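Putative 2OG-Fe(II) oxygenase family protein (Caulobacter crescentus CB15, PDB 3OOX) probably acts as an iron(II)- and 2-oxoglutarate-dependent oxygenase, turning over 2-oxoglutarate, perhaps with formation of ethene and oxidation of L-arginine. Local coordinates at residues K96-M101 with V170-H175. Residues are numbered along the deposited sequence; the frame is centred on the assembly and turned at random.
Sequences KEFWHM and VLRLLH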
loop_
_atom_site.group_PDB
_atom_site.type_symbol
_atom_site.label_atom_id
_atom_site.label_comp_id
_atom_site.label_asym_id
_atom_site.label_seq_id
_atom_site.Cartn_x
_atom_site.Cartn_y
_atom_site.Cartn_z
ATOM N N LYS A 96 11.741 4.836 -12.878
ATOM C CA LYS A 96 10.879 3.784 -12.392
ATOM C C LYS A 96 9.642 3.757 -13.291
ATOM O O LYS A 96 9.226 4.795 -13.837
ATOM C CB LYS A 96 10.547 4.031 -10.937
ATOM C CG LYS A 96 9.724 5.292 -10.703
ATOM C CD LYS A 96 9.924 5.893 -9.336
ATOM C CE LYS A 96 9.195 7.237 -9.196
ATOM N NZ LYS A 96 9.938 8.399 -9.747
ATOM N N GLU A 97 9.081 2.570 -13.459
ATOM C CA GLU A 97 7.912 2.384 -14.291
ATOM C C GLU A 97 6.871 1.614 -13.490
ATOM O O GLU A 97 7.211 0.855 -12.582
ATOM C CB GLU A 97 8.267 1.675 -15.604
ATOM C CG GLU A 97 8.968 0.327 -15.436
ATOM C CD GLU A 97 9.367 -0.314 -16.741
ATOM O OE1 GLU A 97 8.784 0.039 -17.790
ATOM O OE2 GLU A 97 10.259 -1.191 -16.686
ATOM N N PHE A 98 5.595 1.831 -13.794
ATOM C CA PHE A 98 4.479 1.344 -12.993
ATOM C C PHE A 98 3.449 0.596 -13.838
ATOM O O PHE A 98 3.231 0.949 -14.989
ATOM C CB PHE A 98 3.665 2.514 -12.403
ATOM C CG PHE A 98 4.444 3.446 -11.462
ATOM C CD1 PHE A 98 5.288 4.430 -11.956
ATOM C CD2 PHE A 98 4.217 3.412 -10.105
ATOM C CE1 PHE A 98 5.931 5.291 -11.114
ATOM C CE2 PHE A 98 4.863 4.285 -9.231
ATOM C CZ PHE A 98 5.731 5.203 -9.733
ATOM N N TRP A 99 2.754 -0.326 -13.184
ATOM C CA TRP A 99 1.476 -0.853 -13.655
ATOM C C TRP A 99 0.488 -0.732 -12.497
ATOM O O TRP A 99 0.810 -1.123 -11.378
ATOM C CB TRP A 99 1.580 -2.336 -14.051
ATOM C CG TRP A 99 0.273 -2.838 -14.591
ATOM C CD1 TRP A 99 -0.782 -3.344 -13.876
ATOM C CD2 TRP A 99 -0.130 -2.842 -15.965
ATOM N NE1 TRP A 99 -1.819 -3.671 -14.722
ATOM C CE2 TRP A 99 -1.441 -3.364 -16.008
ATOM C CE3 TRP A 99 0.496 -2.485 -17.170
ATOM C CZ2 TRP A 99 -2.137 -3.523 -17.223
ATOM C CZ3 TRP A 99 -0.212 -2.637 -18.384
ATOM C CH2 TRP A 99 -1.507 -3.159 -18.387
ATOM N N HIS A 100 -0.689 -0.202 -12.751
ATOM C CA HIS A 100 -1.723 -0.152 -11.736
ATOM C C HIS A 100 -2.957 -0.959 -12.113
ATOM O O HIS A 100 -3.497 -0.800 -13.211
ATOM C CB HIS A 100 -2.142 1.287 -11.492
ATOM C CG HIS A 100 -1.106 2.074 -10.764
ATOM N ND1 HIS A 100 -0.631 3.281 -11.220
ATOM C CD2 HIS A 100 -0.436 1.808 -9.615
ATOM C CE1 HIS A 100 0.281 3.735 -10.369
ATOM N NE2 HIS A 100 0.422 2.857 -9.387
HETATM N N MSE A 101 -3.366 -1.800 -11.176
HETATM C CA MSE A 101 -4.598 -2.557 -11.280
HETATM C C MSE A 101 -5.537 -2.076 -10.199
HETATM O O MSE A 101 -5.186 -2.103 -9.023
HETATM C CB MSE A 101 -4.335 -4.058 -11.100
HETATM C CG MSE A 101 -5.629 -4.905 -11.186
HETATM SE SE MSE A 101 -5.348 -6.706 -10.563
HETATM C CE MSE A 101 -7.250 -7.101 -10.221
ATOM N N VAL A 170 -5.884 -0.468 -4.992
ATOM C CA VAL A 170 -4.983 -0.530 -6.155
ATOM C C VAL A 170 -3.799 -1.410 -5.812
ATOM O O VAL A 170 -3.137 -1.201 -4.803
ATOM C CB VAL A 170 -4.527 0.849 -6.567
ATOM C CG1 VAL A 170 -3.448 0.760 -7.668
ATOM C CG2 VAL A 170 -5.695 1.714 -7.072
ATOM N N LEU A 171 -3.530 -2.376 -6.699
ATOM C CA LEU A 171 -2.284 -3.138 -6.694
ATOM C C LEU A 171 -1.347 -2.454 -7.662
ATOM O O LEU A 171 -1.680 -2.275 -8.847
ATOM C CB LEU A 171 -2.490 -4.575 -7.150
ATOM C CG LEU A 171 -1.258 -5.462 -7.216
ATOM C CD1 LEU A 171 -0.577 -5.567 -5.834
ATOM C CD2 LEU A 171 -1.621 -6.874 -7.738
ATOM N N ARG A 172 -0.193 -1.991 -7.154
ATOM C CA ARG A 172 0.803 -1.335 -7.967
ATOM C C ARG A 172 1.942 -2.326 -8.176
ATOM O O ARG A 172 2.433 -2.941 -7.239
ATOM C CB ARG A 172 1.361 -0.125 -7.221
ATOM C CG ARG A 172 2.600 0.542 -7.892
ATOM C CD ARG A 172 3.082 1.721 -7.053
ATOM N NE ARG A 172 2.177 2.853 -7.142
ATOM C CZ ARG A 172 2.260 3.931 -6.371
ATOM N NH1 ARG A 172 3.210 4.029 -5.441
ATOM N NH2 ARG A 172 1.382 4.893 -6.535
ATOM N N LEU A 173 2.369 -2.436 -9.428
ATOM C CA LEU A 173 3.587 -3.161 -9.794
ATOM C C LEU A 173 4.612 -2.085 -10.181
ATOM O O LEU A 173 4.342 -1.226 -11.019
ATOM C CB LEU A 173 3.323 -4.107 -10.967
ATOM C CG LEU A 173 2.040 -4.942 -10.893
ATOM C CD1 LEU A 173 1.870 -5.748 -12.212
ATOM C CD2 LEU A 173 2.022 -5.872 -9.669
ATOM N N LEU A 174 5.781 -2.109 -9.540
ATOM C CA LEU A 174 6.787 -1.054 -9.671
ATOM C C LEU A 174 8.133 -1.689 -10.010
ATOM O O LEU A 174 8.529 -2.661 -9.375
ATOM C CB LEU A 174 6.905 -0.276 -8.351
ATOM C CG LEU A 174 7.889 0.864 -8.147
ATOM C CD1 LEU A 174 7.703 1.937 -9.197
ATOM C CD2 LEU A 174 7.735 1.413 -6.704
ATOM N N HIS A 175 8.831 -1.131 -10.998
ATOM C CA HIS A 175 10.139 -1.597 -11.397
ATOM C C HIS A 175 11.114 -0.447 -11.477
ATOM O O HIS A 175 10.853 0.544 -12.198
ATOM C CB HIS A 175 10.041 -2.267 -12.770
ATOM C CG HIS A 175 11.360 -2.592 -13.416
ATOM N ND1 HIS A 175 11.612 -2.304 -14.737
ATOM C CD2 HIS A 175 12.479 -3.212 -12.950
ATOM C CE1 HIS A 175 12.831 -2.713 -15.053
ATOM N NE2 HIS A 175 13.385 -3.250 -13.982
#
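One face of the F98 ring carries the CD1 methyl of L174, a CH-pi contact 3.8 Å from the centroid, while R172 passes the ring edge with CD in its plane. The guanidinium plane stands 83° from this ring and takes F98 CE2 over one of its own faces. At its edge R172 NE donates to H100 NE2 (2.8 Å) in the imidazole plane. The R172 chain leaves extended and bends at chi3 (-72°), which brings NE up to H100 NE2 and to the edge of the F98 ring. On the opposite face of the two strands, H175 ND1 gives a 2.6 Å hydrogen bond, again in its ring plane, to the anti lone pair of E97 OE2, and L173 CD1 packs against W99 CB. Paired backbone bonds at E97–H175, W99–L173 and M101–L171 join these antiparallel strands, flanked by strands 78-80 and 262-269; strand 97-101 thus extends a sheet of the double-stranded beta-helix (jelly-roll) core of 2OG-Fe(II) oxygenases. H100 ND1 is bonded to the G75 carbonyl, and E97 OE1 forms a salt bridge with K66 and a hydrogen bond with the Y79 hydroxyl. A leucine in place of R172 would probably leave H100 NE2 without its donor and the F98 edge without its polar neighbour. Accepting from R172 implies an unprotonated NE2, consistent with a neutral H100, whereas the E97 carboxylate would tend to stabilise a proton on H175 ND1.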